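Multiheme cytochrome cf (Carboxydothermus ferrireducens DSM 11255, PDB 6QVM) is an S-layer-inserted undecaheme cytochrome c that probably acts as an extracellular Fe(III) reductase, passing electrons through its hemes to insoluble substrates. Local coordinates at residues 257-271 with 280-294. Sequence-based numbering, arbitrary orientation.
With HEC (heme c), chain H.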
ATOM      1  N   LEU A 257      16.753 -22.931  -8.570  1.00 35.46           N
ATOM      2  CA  LEU A 257      16.745 -22.579  -9.982  1.00 38.25           C
ATOM      3  C   LEU A 257      17.401 -23.640 -10.853  1.00 37.25           C
ATOM      4  O   LEU A 257      17.336 -23.533 -12.082  1.00 39.39           O
ATOM      5  CB  LEU A 257      17.432 -21.229 -10.190  1.00 35.90           C
ATOM      6  CG  LEU A 257      16.699 -20.097  -9.472  1.00 41.30           C
ATOM      7  CD1 LEU A 257      17.357 -18.749  -9.715  1.00 27.14           C
ATOM      8  CD2 LEU A 257      15.242 -20.092  -9.904  1.00 33.17           C
ATOM      9  N   LEU A 258      18.016 -24.653 -10.242  1.00 39.87           N
ATOM     10  CA  LEU A 258      18.647 -25.763 -10.952  1.00 44.89           C
ATOM     11  C   LEU A 258      19.623 -25.242 -12.007  1.00 43.39           C
ATOM     12  O   LEU A 258      19.494 -25.504 -13.201  1.00 39.04           O
ATOM     13  CB  LEU A 258      17.583 -26.681 -11.563  1.00 44.98           C
ATOM     14  CG  LEU A 258      16.514 -27.134 -10.565  1.00 61.18           C
ATOM     15  CD1 LEU A 258      15.482 -28.024 -11.232  1.00 51.24           C
ATOM     16  CD2 LEU A 258      17.155 -27.829  -9.368  1.00 55.63           C
ATOM     17  N   TRP A 259      20.605 -24.474 -11.529  1.00 42.00           N
ATOM     18  CA  TRP A 259      21.510 -23.754 -12.422  1.00 46.79           C
ATOM     19  C   TRP A 259      22.313 -24.689 -13.316  1.00 44.25           C
ATOM     20  O   TRP A 259      22.635 -24.327 -14.455  1.00 52.94           O
ATOM     21  CB  TRP A 259      22.455 -22.873 -11.606  1.00 38.40           C
ATOM     22  CG  TRP A 259      21.847 -21.569 -11.192  1.00 39.82           C
ATOM     23  CD1 TRP A 259      21.458 -21.210  -9.937  1.00 42.15           C
ATOM     24  CD2 TRP A 259      21.540 -20.457 -12.042  1.00 37.35           C
ATOM     25  NE1 TRP A 259      20.934 -19.941  -9.950  1.00 39.63           N
ATOM     26  CE2 TRP A 259      20.975 -19.455 -11.230  1.00 41.51           C
ATOM     27  CE3 TRP A 259      21.689 -20.213 -13.409  1.00 39.45           C
ATOM     28  CZ2 TRP A 259      20.566 -18.224 -11.742  1.00 42.56           C
ATOM     29  CZ3 TRP A 259      21.281 -18.993 -13.915  1.00 43.69           C
ATOM     30  CH2 TRP A 259      20.730 -18.012 -13.082  1.00 36.37           C
ATOM     31  N   SER A 260      22.636 -25.893 -12.833  1.00 47.30           N
ATOM     32  CA  SER A 260      23.412 -26.820 -13.650  1.00 47.24           C
ATOM     33  C   SER A 260      22.660 -27.258 -14.898  1.00 57.56           C
ATOM     34  O   SER A 260      23.279 -27.789 -15.823  1.00 69.21           O
ATOM     35  CB  SER A 260      23.814 -28.045 -12.835  1.00 49.71           C
ATOM     36  OG  SER A 260      22.675 -28.740 -12.371  1.00 47.94           O
ATOM     37  N   LEU A 261      21.349 -27.044 -14.950  1.00 50.86           N
ATOM     38  CA  LEU A 261      20.561 -27.290 -16.150  1.00 38.69           C
ATOM     39  C   LEU A 261      20.558 -26.098 -17.104  1.00 44.40           C
ATOM     40  O   LEU A 261      19.971 -26.190 -18.187  1.00 46.40           O
ATOM     41  CB  LEU A 261      19.114 -27.644 -15.775  1.00 45.21           C
ATOM     42  CG  LEU A 261      18.839 -28.787 -14.788  1.00 57.86           C
ATOM     43  CD1 LEU A 261      17.390 -29.247 -14.923  1.00 57.14           C
ATOM     44  CD2 LEU A 261      19.797 -29.953 -14.992  1.00 59.82           C
ATOM     45  N   ASN A 262      21.173 -24.979 -16.715  1.00 47.76           N
ATOM     46  CA  ASN A 262      21.234 -23.778 -17.544  1.00 60.55           C
ATOM     47  C   ASN A 262      22.591 -23.756 -18.242  1.00 58.62           C
ATOM     48  O   ASN A 262      23.628 -23.592 -17.591  1.00 53.63           O
ATOM     49  CB  ASN A 262      21.022 -22.519 -16.705  1.00 53.83           C
ATOM     50  CG  ASN A 262      20.737 -21.294 -17.552  1.00 59.60           C
ATOM     51  OD1 ASN A 262      21.085 -21.244 -18.730  1.00 53.55           O
ATOM     52  ND2 ASN A 262      20.093 -20.299 -16.953  1.00 47.07           N
ATOM     53  N   ASP A 263      22.581 -23.934 -19.563  1.00 46.19           N
ATOM     54  CA  ASP A 263      23.804 -24.041 -20.346  1.00 65.17           C
ATOM     55  C   ASP A 263      24.253 -22.717 -20.965  1.00 61.97           C
ATOM     56  O   ASP A 263      25.372 -22.644 -21.480  1.00 77.18           O
ATOM     57  CB  ASP A 263      23.626 -25.087 -21.454  1.00 63.39           C
ATOM     58  CG  ASP A 263      22.339 -24.895 -22.227  1.00 67.30           C
ATOM     59  OD1 ASP A 263      21.398 -24.292 -21.671  1.00 87.64           O
ATOM     60  OD2 ASP A 263      22.269 -25.337 -23.392  1.00 67.60           O
ATOM     61  N   LYS A 264      23.423 -21.675 -20.928  1.00 61.18           N
ATOM     62  CA  LYS A 264      23.801 -20.385 -21.489  1.00 54.22           C
ATOM     63  C   LYS A 264      24.324 -19.395 -20.458  1.00 53.53           C
ATOM     64  O   LYS A 264      25.204 -18.591 -20.792  1.00 56.92           O
ATOM     65  CB  LYS A 264      22.616 -19.759 -22.229  1.00 50.07           C
ATOM     66  CG  LYS A 264      22.048 -20.656 -23.329  1.00 53.39           C
ATOM     67  CD  LYS A 264      21.567 -19.882 -24.536  1.00 65.27           C
ATOM     68  CE  LYS A 264      20.801 -20.797 -25.484  1.00 64.38           C
ATOM     69  NZ  LYS A 264      20.429 -20.103 -26.747  1.00 72.32           N
ATOM     70  N   PHE A 265      23.838 -19.433 -19.212  1.00 52.25           N
ATOM     71  CA  PHE A 265      24.389 -18.552 -18.191  1.00 41.38           C
ATOM     72  C   PHE A 265      24.240 -19.181 -16.815  1.00 42.15           C
ATOM     73  O   PHE A 265      23.588 -20.214 -16.639  1.00 51.90           O
ATOM     74  CB  PHE A 265      23.756 -17.150 -18.235  1.00 36.65           C
ATOM     75  CG  PHE A 265      22.260 -17.132 -18.057  1.00 39.61           C
ATOM     76  CD1 PHE A 265      21.419 -17.350 -19.137  1.00 30.40           C
ATOM     77  CD2 PHE A 265      21.696 -16.879 -16.817  1.00 34.39           C
ATOM     78  CE1 PHE A 265      20.044 -17.330 -18.981  1.00 40.53           C
ATOM     79  CE2 PHE A 265      20.323 -16.851 -16.656  1.00 29.34           C
ATOM     80  CZ  PHE A 265      19.495 -17.072 -17.739  1.00 33.81           C
ATOM     81  N   GLN A 266      24.885 -18.539 -15.843  1.00 32.25           N
ATOM     82  CA  GLN A 266      24.933 -18.976 -14.457  1.00 40.19           C
ATOM     83  C   GLN A 266      24.575 -17.803 -13.555  1.00 47.62           C
ATOM     84  O   GLN A 266      24.381 -16.674 -14.013  1.00 46.13           O
ATOM     85  CB  GLN A 266      26.319 -19.528 -14.091  1.00 48.64           C
ATOM     86  CG  GLN A 266      26.652 -20.834 -14.783  1.00 41.70           C
ATOM     87  CD  GLN A 266      25.748 -21.963 -14.334  1.00 48.49           C
ATOM     88  OE1 GLN A 266      25.783 -22.382 -13.175  1.00 45.88           O
ATOM     89  NE2 GLN A 266      24.918 -22.449 -15.246  1.00 38.74           N
ATOM     90  N   ALA A 267      24.512 -18.080 -12.249  1.00 46.25           N
ATOM     91  CA  ALA A 267      24.027 -17.079 -11.303  1.00 42.65           C
ATOM     92  C   ALA A 267      24.920 -15.847 -11.294  1.00 43.75           C
ATOM     93  O   ALA A 267      24.437 -14.720 -11.137  1.00 43.33           O
ATOM     94  CB  ALA A 267      23.921 -17.672  -9.902  1.00 34.13           C
ATOM     95  N   SER A 268      26.229 -16.041 -11.458  1.00 54.64           N
ATOM     96  CA  SER A 268      27.165 -14.924 -11.431  1.00 58.32           C
ATOM     97  C   SER A 268      27.100 -14.059 -12.687  1.00 50.44           C
ATOM     98  O   SER A 268      27.623 -12.940 -12.675  1.00 57.45           O
ATOM     99  CB  SER A 268      28.593 -15.437 -11.225  1.00 53.07           C
ATOM    100  OG  SER A 268      28.897 -16.460 -12.153  1.00 59.74           O
ATOM    101  N   ASP A 269      26.469 -14.538 -13.759  1.00 46.57           N
ATOM    102  CA  ASP A 269      26.190 -13.676 -14.901  1.00 45.21           C
ATOM    103  C   ASP A 269      24.975 -12.789 -14.670  1.00 52.07           C
ATOM    104  O   ASP A 269      24.749 -11.855 -15.449  1.00 48.16           O
ATOM    105  CB  ASP A 269      25.969 -14.515 -16.162  1.00 49.05           C
ATOM    106  CG  ASP A 269      27.068 -15.539 -16.385  1.00 68.27           C
ATOM    107  OD1 ASP A 269      28.259 -15.151 -16.422  1.00 64.49           O
ATOM    108  OD2 ASP A 269      26.732 -16.737 -16.502  1.00 68.45           O
ATOM    109  N   VAL A 270      24.198 -13.056 -13.622  1.00 45.02           N
ATOM    110  CA  VAL A 270      22.914 -12.406 -13.402  1.00 39.73           C
ATOM    111  C   VAL A 270      23.090 -11.262 -12.415  1.00 32.82           C
ATOM    112  O   VAL A 270      23.678 -11.435 -11.342  1.00 37.43           O
ATOM    113  CB  VAL A 270      21.862 -13.407 -12.899  1.00 36.42           C
ATOM    114  CG1 VAL A 270      20.499 -12.741 -12.799  1.00 39.83           C
ATOM    115  CG2 VAL A 270      21.804 -14.611 -13.819  1.00 34.23           C
ATOM    116  N   ARG A 271      22.574 -10.094 -12.780  1.00 33.45           N
ATOM    117  CA  ARG A 271      22.541  -8.947 -11.884  1.00 36.22           C
ATOM    118  C   ARG A 271      21.253  -8.921 -11.066  1.00 31.81           C
ATOM    119  O   ARG A 271      21.289  -8.760  -9.843  1.00 32.30           O
ATOM    120  CB  ARG A 271      22.684  -7.663 -12.700  1.00 37.27           C
ATOM    121  CG  ARG A 271      23.155  -6.480 -11.903  1.00 52.09           C
ATOM    122  CD  ARG A 271      23.242  -5.250 -12.751  1.00 56.91           C
ATOM    123  NE  ARG A 271      24.512  -5.111 -13.458  1.00 52.00           N
ATOM    124  CZ  ARG A 271      25.631  -4.666 -12.893  1.00 48.31           C
ATOM    125  NH1 ARG A 271      26.743  -4.545 -13.599  1.00 35.62           N
ATOM    126  NH2 ARG A 271      25.633  -4.317 -11.619  1.00 38.95           N
ATOM    127  N   LEU A 280      10.226 -16.150 -13.807  1.00 29.06           N
ATOM    128  CA  LEU A 280      11.417 -15.379 -13.480  1.00 31.34           C
ATOM    129  C   LEU A 280      12.087 -14.920 -14.767  1.00 36.51           C
ATOM    130  O   LEU A 280      12.298 -15.725 -15.680  1.00 40.61           O
ATOM    131  CB  LEU A 280      12.396 -16.216 -12.655  1.00 29.99           C
ATOM    132  CG  LEU A 280      11.927 -16.698 -11.282  1.00 37.60           C
ATOM    133  CD1 LEU A 280      13.063 -17.410 -10.566  1.00 32.02           C
ATOM    134  CD2 LEU A 280      11.415 -15.536 -10.446  1.00 25.37           C
ATOM    135  N   LEU A 281      12.410 -13.634 -14.837  1.00 32.11           N
ATOM    136  CA  LEU A 281      13.259 -13.082 -15.880  1.00 31.10           C
ATOM    137  C   LEU A 281      14.599 -12.701 -15.266  1.00 27.76           C
ATOM    138  O   LEU A 281      14.690 -12.421 -14.068  1.00 36.09           O
ATOM    139  CB  LEU A 281      12.613 -11.863 -16.542  1.00 29.06           C
ATOM    140  CG  LEU A 281      11.294 -12.076 -17.290  1.00 34.00           C
ATOM    141  CD1 LEU A 281      10.866 -10.775 -17.953  1.00 35.57           C
ATOM    142  CD2 LEU A 281      11.401 -13.189 -18.321  1.00 28.18           C
ATOM    143  N   PHE A 282      15.640 -12.698 -16.089  1.00 27.21           N
ATOM    144  CA  PHE A 282      16.998 -12.519 -15.605  1.00 25.78           C
ATOM    145  C   PHE A 282      17.671 -11.370 -16.342  1.00 30.96           C
ATOM    146  O   PHE A 282      17.527 -11.225 -17.559  1.00 33.88           O
ATOM    147  CB  PHE A 282      17.792 -13.822 -15.742  1.00 30.87           C
ATOM    148  CG  PHE A 282      17.252 -14.938 -14.884  1.00 28.81           C
ATOM    149  CD1 PHE A 282      16.176 -15.700 -15.313  1.00 24.48           C
ATOM    150  CD2 PHE A 282      17.789 -15.197 -13.632  1.00 28.21           C
ATOM    151  CE1 PHE A 282      15.663 -16.709 -14.527  1.00 25.31           C
ATOM    152  CE2 PHE A 282      17.273 -16.206 -12.834  1.00 23.77           C
ATOM    153  CZ  PHE A 282      16.211 -16.965 -13.286  1.00 26.62           C
ATOM    154  N   VAL A 283      18.400 -10.557 -15.584  1.00 31.25           N
ATOM    155  CA  VAL A 283      18.967  -9.304 -16.063  1.00 29.21           C
ATOM    156  C   VAL A 283      20.484  -9.395 -15.960  1.00 36.11           C
ATOM    157  O   VAL A 283      21.029  -9.592 -14.866  1.00 30.81           O
ATOM    158  CB  VAL A 283      18.427  -8.109 -15.261  1.00 27.74           C
ATOM    159  CG1 VAL A 283      19.158  -6.834 -15.641  1.00 26.63           C
ATOM    160  CG2 VAL A 283      16.923  -7.960 -15.489  1.00 23.28           C
ATOM    161  N   GLY A 284      21.162  -9.239 -17.092  1.00 40.30           N
ATOM    162  CA  GLY A 284      22.596  -9.404 -17.145  1.00 38.32           C
ATOM    163  C   GLY A 284      23.361  -8.253 -16.517  1.00 39.77           C
ATOM    164  O   GLY A 284      22.804  -7.246 -16.081  1.00 41.54           O
ATOM    165  N   LYS A 285      24.686  -8.412 -16.490  1.00 47.39           N
ATOM    166  CA  LYS A 285      25.558  -7.362 -15.987  1.00 50.25           C
ATOM    167  C   LYS A 285      25.471  -6.088 -16.821  1.00 46.02           C
ATOM    168  O   LYS A 285      25.785  -5.010 -16.308  1.00 53.21           O
ATOM    169  CB  LYS A 285      27.003  -7.866 -15.934  1.00 50.29           C
ATOM    170  CG  LYS A 285      27.223  -8.996 -14.945  1.00 63.19           C
ATOM    171  CD  LYS A 285      28.291  -8.636 -13.928  1.00 88.00           C
ATOM    172  CE  LYS A 285      28.234  -9.565 -12.720  1.00 90.73           C
ATOM    173  NZ  LYS A 285      27.046  -9.282 -11.870  1.00 96.48           N
ATOM    174  N   ASP A 286      25.055  -6.188 -18.084  1.00 36.56           N
ATOM    175  CA  ASP A 286      24.827  -5.036 -18.941  1.00 41.10           C
ATOM    176  C   ASP A 286      23.377  -4.565 -18.916  1.00 42.26           C
ATOM    177  O   ASP A 286      23.001  -3.724 -19.735  1.00 47.47           O
ATOM    178  CB  ASP A 286      25.248  -5.362 -20.377  1.00 39.24           C
ATOM    179  CG  ASP A 286      24.423  -6.476 -20.992  1.00 57.82           C
ATOM    180  OD1 ASP A 286      23.783  -7.230 -20.231  1.00 63.16           O
ATOM    181  OD2 ASP A 286      24.411  -6.588 -22.238  1.00 68.00           O
ATOM    182  N   TYR A 287      22.554  -5.131 -18.029  1.00 38.72           N
ATOM    183  CA  TYR A 287      21.153  -4.780 -17.798  1.00 33.80           C
ATOM    184  C   TYR A 287      20.221  -5.202 -18.922  1.00 35.46           C
ATOM    185  O   TYR A 287      19.077  -4.718 -18.982  1.00 41.54           O
ATOM    186  CB  TYR A 287      20.975  -3.280 -17.528  1.00 32.05           C
ATOM    187  CG  TYR A 287      21.675  -2.829 -16.278  1.00 35.93           C
ATOM    188  CD1 TYR A 287      21.063  -2.948 -15.039  1.00 34.81           C
ATOM    189  CD2 TYR A 287      22.954  -2.297 -16.334  1.00 27.97           C
ATOM    190  CE1 TYR A 287      21.699  -2.535 -13.889  1.00 30.62           C
ATOM    191  CE2 TYR A 287      23.605  -1.886 -15.190  1.00 33.24           C
ATOM    192  CZ  TYR A 287      22.971  -2.009 -13.969  1.00 37.76           C
ATOM    193  OH  TYR A 287      23.603  -1.609 -12.819  1.00 39.29           O
ATOM    194  N   LYS A 288      20.659  -6.090 -19.807  1.00 36.61           N
ATOM    195  CA  LYS A 288      19.786  -6.628 -20.835  1.00 41.38           C
ATOM    196  C   LYS A 288      19.262  -7.987 -20.404  1.00 35.74           C
ATOM    197  O   LYS A 288      19.928  -8.722 -19.674  1.00 34.28           O
ATOM    198  CB  LYS A 288      20.508  -6.756 -22.175  1.00 46.60           C
ATOM    199  CG  LYS A 288      21.065  -5.454 -22.702  1.00 50.39           C
ATOM    200  CD  LYS A 288      21.212  -5.447 -24.210  1.00 66.63           C
ATOM    201  CE  LYS A 288      21.910  -4.172 -24.667  1.00 82.60           C
ATOM    202  NZ  LYS A 288      21.629  -3.868 -26.100  1.00 96.14           N
ATOM    203  N   TYR A 289      18.060  -8.316 -20.864  1.00 39.47           N
ATOM    204  CA  TYR A 289      17.471  -9.592 -20.507  1.00 39.44           C
ATOM    205  C   TYR A 289      18.263 -10.737 -21.131  1.00 47.21           C
ATOM    206  O   TYR A 289      18.990 -10.570 -22.112  1.00 57.46           O
ATOM    207  CB  TYR A 289      16.007  -9.641 -20.937  1.00 33.23           C
ATOM    208  CG  TYR A 289      15.121  -8.757 -20.089  1.00 35.89           C
ATOM    209  CD1 TYR A 289      14.793  -9.119 -18.790  1.00 39.79           C
ATOM    210  CD2 TYR A 289      14.625  -7.556 -20.580  1.00 34.57           C
ATOM    211  CE1 TYR A 289      13.988  -8.320 -18.010  1.00 39.93           C
ATOM    212  CE2 TYR A 289      13.821  -6.747 -19.803  1.00 38.50           C
ATOM    213  CZ  TYR A 289      13.505  -7.140 -18.522  1.00 39.20           C
ATOM    214  OH  TYR A 289      12.712  -6.342 -17.743  1.00 38.49           O
ATOM    215  N   MET A 290      18.118 -11.908 -20.534  1.00 45.23           N
ATOM    216  CA  MET A 290      18.902 -13.092 -20.839  1.00 38.38           C
ATOM    217  C   MET A 290      18.096 -14.073 -21.679  1.00 42.21           C
ATOM    218  O   MET A 290      16.867 -13.987 -21.747  1.00 41.61           O
ATOM    219  CB  MET A 290      19.362 -13.755 -19.538  1.00 38.24           C
ATOM    220  CG  MET A 290      20.053 -12.796 -18.581  1.00 44.16           C
ATOM    221  SD  MET A 290      21.839 -12.998 -18.560  1.00 63.29           S
ATOM    222  CE  MET A 290      22.131 -12.833 -16.813  1.00 55.68           C
ATOM    223  N   PRO A 291      18.760 -15.015 -22.356  1.00 46.92           N
ATOM    224  CA  PRO A 291      18.037 -15.885 -23.300  1.00 47.87           C
ATOM    225  C   PRO A 291      17.056 -16.862 -22.657  1.00 54.34           C
ATOM    226  O   PRO A 291      16.189 -17.381 -23.370  1.00 55.77           O
ATOM    227  CB  PRO A 291      19.170 -16.631 -24.025  1.00 45.66           C
ATOM    228  CG  PRO A 291      20.338 -16.556 -23.101  1.00 43.82           C
ATOM    229  CD  PRO A 291      20.218 -15.209 -22.448  1.00 44.45           C
ATOM    230  N   TYR A 292      17.155 -17.137 -21.353  1.00 44.49           N
ATOM    231  CA  TYR A 292      16.228 -18.046 -20.691  1.00 46.21           C
ATOM    232  C   TYR A 292      15.417 -17.322 -19.626  1.00 40.20           C
ATOM    233  O   TYR A 292      15.891 -16.379 -18.989  1.00 40.81           O
ATOM    234  CB  TYR A 292      16.948 -19.225 -20.025  1.00 39.04           C
ATOM    235  CG  TYR A 292      17.550 -20.243 -20.961  1.00 48.06           C
ATOM    236  CD1 TYR A 292      16.925 -20.594 -22.152  1.00 52.90           C
ATOM    237  CD2 TYR A 292      18.745 -20.869 -20.638  1.00 49.35           C
ATOM    238  CE1 TYR A 292      17.484 -21.536 -22.998  1.00 55.55           C
ATOM    239  CE2 TYR A 292      19.309 -21.810 -21.471  1.00 56.43           C
ATOM    240  CZ  TYR A 292      18.678 -22.143 -22.650  1.00 69.40           C
ATOM    241  OH  TYR A 292      19.247 -23.083 -23.481  1.00 67.16           O
ATOM    242  N   ALA A 293      14.184 -17.782 -19.442  1.00 36.18           N
ATOM    243  CA  ALA A 293      13.387 -17.484 -18.266  1.00 35.26           C
ATOM    244  C   ALA A 293      13.193 -18.773 -17.477  1.00 40.38           C
ATOM    245  O   ALA A 293      13.407 -19.872 -17.993  1.00 40.37           O
ATOM    246  CB  ALA A 293      12.033 -16.879 -18.653  1.00 24.42           C
ATOM    247  N   PHE A 294      12.798 -18.638 -16.215  1.00 33.80           N
ATOM    248  CA  PHE A 294      12.509 -19.791 -15.373  1.00 31.48           C
ATOM    249  C   PHE A 294      11.004 -19.877 -15.170  1.00 34.00           C
ATOM    250  O   PHE A 294      10.392 -18.949 -14.631  1.00 37.52           O
ATOM    251  CB  PHE A 294      13.229 -19.708 -14.030  1.00 35.32           C
ATOM    252  CG  PHE A 294      13.215 -20.998 -13.259  1.00 36.88           C
ATOM    253  CD1 PHE A 294      12.217 -21.260 -12.337  1.00 32.23           C
ATOM    254  CD2 PHE A 294      14.196 -21.951 -13.465  1.00 39.02           C
ATOM    255  CE1 PHE A 294      12.199 -22.450 -11.631  1.00 35.37           C
ATOM    256  CE2 PHE A 294      14.182 -23.146 -12.768  1.00 35.89           C
ATOM    257  CZ  PHE A 294      13.182 -23.396 -11.849  1.00 30.36           C
TER
HETATM  258 FE   HEC H 704       6.182  -4.646 -16.183  1.00 36.73          FE
HETATM  259  CHA HEC H 704       4.038  -6.842 -14.572  1.00 26.51           C
HETATM  260  CHB HEC H 704       8.093  -7.325 -17.194  1.00 32.83           C
HETATM  261  CHC HEC H 704       8.187  -2.518 -18.010  1.00 28.07           C
HETATM  262  CHD HEC H 704       4.560  -1.957 -14.840  1.00 28.83           C
HETATM  263  NA  HEC H 704       6.084  -6.698 -15.933  1.00 34.55           N
HETATM  264  C1A HEC H 704       5.134  -7.388 -15.204  1.00 31.79           C
HETATM  265  C2A HEC H 704       5.472  -8.796 -15.239  1.00 40.93           C
HETATM  266  C3A HEC H 704       6.589  -8.936 -15.963  1.00 38.73           C
HETATM  267  C4A HEC H 704       6.996  -7.619 -16.414  1.00 35.62           C
HETATM  268  CMA HEC H 704       7.314 -10.267 -16.252  1.00 41.73           C
HETATM  269  CAA HEC H 704       4.660  -9.926 -14.567  1.00 52.33           C
HETATM  270  CBA HEC H 704       3.544 -10.317 -15.537  1.00 47.51           C
HETATM  271  CGA HEC H 704       2.763 -11.495 -15.011  1.00 73.00           C
HETATM  272  O1A HEC H 704       2.207 -11.414 -13.881  1.00 68.82           O
HETATM  273  O2A HEC H 704       2.683 -12.511 -15.751  1.00 99.19           O
HETATM  274  NB  HEC H 704       7.851  -4.865 -17.351  1.00 27.44           N
HETATM  275  C1B HEC H 704       8.406  -6.081 -17.713  1.00 32.03           C
HETATM  276  C2B HEC H 704       9.401  -5.822 -18.732  1.00 34.65           C
HETATM  277  C3B HEC H 704       9.435  -4.492 -18.963  1.00 35.20           C
HETATM  278  C4B HEC H 704       8.458  -3.868 -18.093  1.00 29.64           C
HETATM  279  CMB HEC H 704      10.260  -6.924 -19.391  1.00 41.24           C
HETATM  280  CAB HEC H 704      10.339  -3.720 -19.956  1.00 33.86           C
HETATM  281  CBB HEC H 704      10.099  -4.164 -21.418  1.00 29.81           C
HETATM  282  NC  HEC H 704       6.360  -2.619 -16.364  1.00 33.39           N
HETATM  283  C1C HEC H 704       7.232  -1.942 -17.197  1.00 27.03           C
HETATM  284  C2C HEC H 704       6.952  -0.522 -17.096  1.00 29.22           C
HETATM  285  C3C HEC H 704       5.944  -0.362 -16.218  1.00 28.84           C
HETATM  286  C4C HEC H 704       5.560  -1.681 -15.745  1.00 28.54           C
HETATM  287  CMC HEC H 704       7.716   0.582 -17.857  1.00 29.49           C
HETATM  288  CAC HEC H 704       5.289   0.958 -15.740  1.00 30.02           C
HETATM  289  CBC HEC H 704       4.572   1.664 -16.908  1.00 25.79           C
HETATM  290  ND  HEC H 704       4.575  -4.443 -14.889  1.00 28.05           N
HETATM  291  C1D HEC H 704       4.054  -3.205 -14.527  1.00 29.80           C
HETATM  292  C2D HEC H 704       2.861  -3.422 -13.751  1.00 24.26           C
HETATM  293  C3D HEC H 704       2.689  -4.949 -13.662  1.00 31.35           C
HETATM  294  C4D HEC H 704       3.802  -5.496 -14.399  1.00 28.87           C
HETATM  295  CMD HEC H 704       1.993  -2.299 -13.151  1.00 32.63           C
HETATM  296  CAD HEC H 704       1.580  -5.758 -12.949  1.00 36.04           C
HETATM  297  CBD HEC H 704       0.201  -5.338 -13.465  1.00 41.85           C
HETATM  298  CGD HEC H 704      -0.060  -5.946 -14.817  1.00 46.17           C
HETATM  299  O1D HEC H 704       0.675  -6.889 -15.188  1.00 53.04           O
HETATM  300  O2D HEC H 704      -0.995  -5.497 -15.524  1.00 52.95           O
HETATM  301  O   HOH W   1      25.757 -10.906 -18.101  1.00 37.73           O
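Phe265 has CG between its backbone N and carbonyl carbon (chi1 58°), which lays its ring against Met290. Arg271 has CG opposite its backbone N and bends at chi3 (-86°), which sets its guanidinium flat on Tyr287. The contact lies on an antiparallel beta sheet, where strands 270-275 and 279-284 form a hairpin. The loop before this hairpin folds over one side of strands 279-284 and 292-295.

Met290 CB and SD lie over one face of Phe265, a Met-aromatic contact with SD 4.3 Å from the ring centroid. Asn262 ND2 sits over the opposite face. Trp259 turns its edge toward the face of Phe282 in an offset edge-to-face pair, and Phe265 completes the aromatic cluster. Val270 CG1 meets the edge of Phe282, 3.8 Å from CD2. Trp301, on strand 300-303, meets the rings of Trp259, Phe282 and Phe294. Leu257 CD2 sits over the centre of the Phe294 ring.

Arg271 NE and NH1 both donate to Lys285 O, side-on; NH1 lies on a lone pair at 2.9 Å. Tyr287 OH is hydrogen-bonded to Glu342, which probably steadies the ring under the guanidinium. A leucine at Arg271 would probably leave Lys285 O without these two donors and Tyr287 without its flat partner. On the other side of the sheet, Leu281 and Tyr289 line a heme c pocket.

At the far end, Asn262 OD1 makes an Asx turn with Lys264 N. Tyr292 OH donates to the syn side of Asp263 OD1 at 3.1 Å.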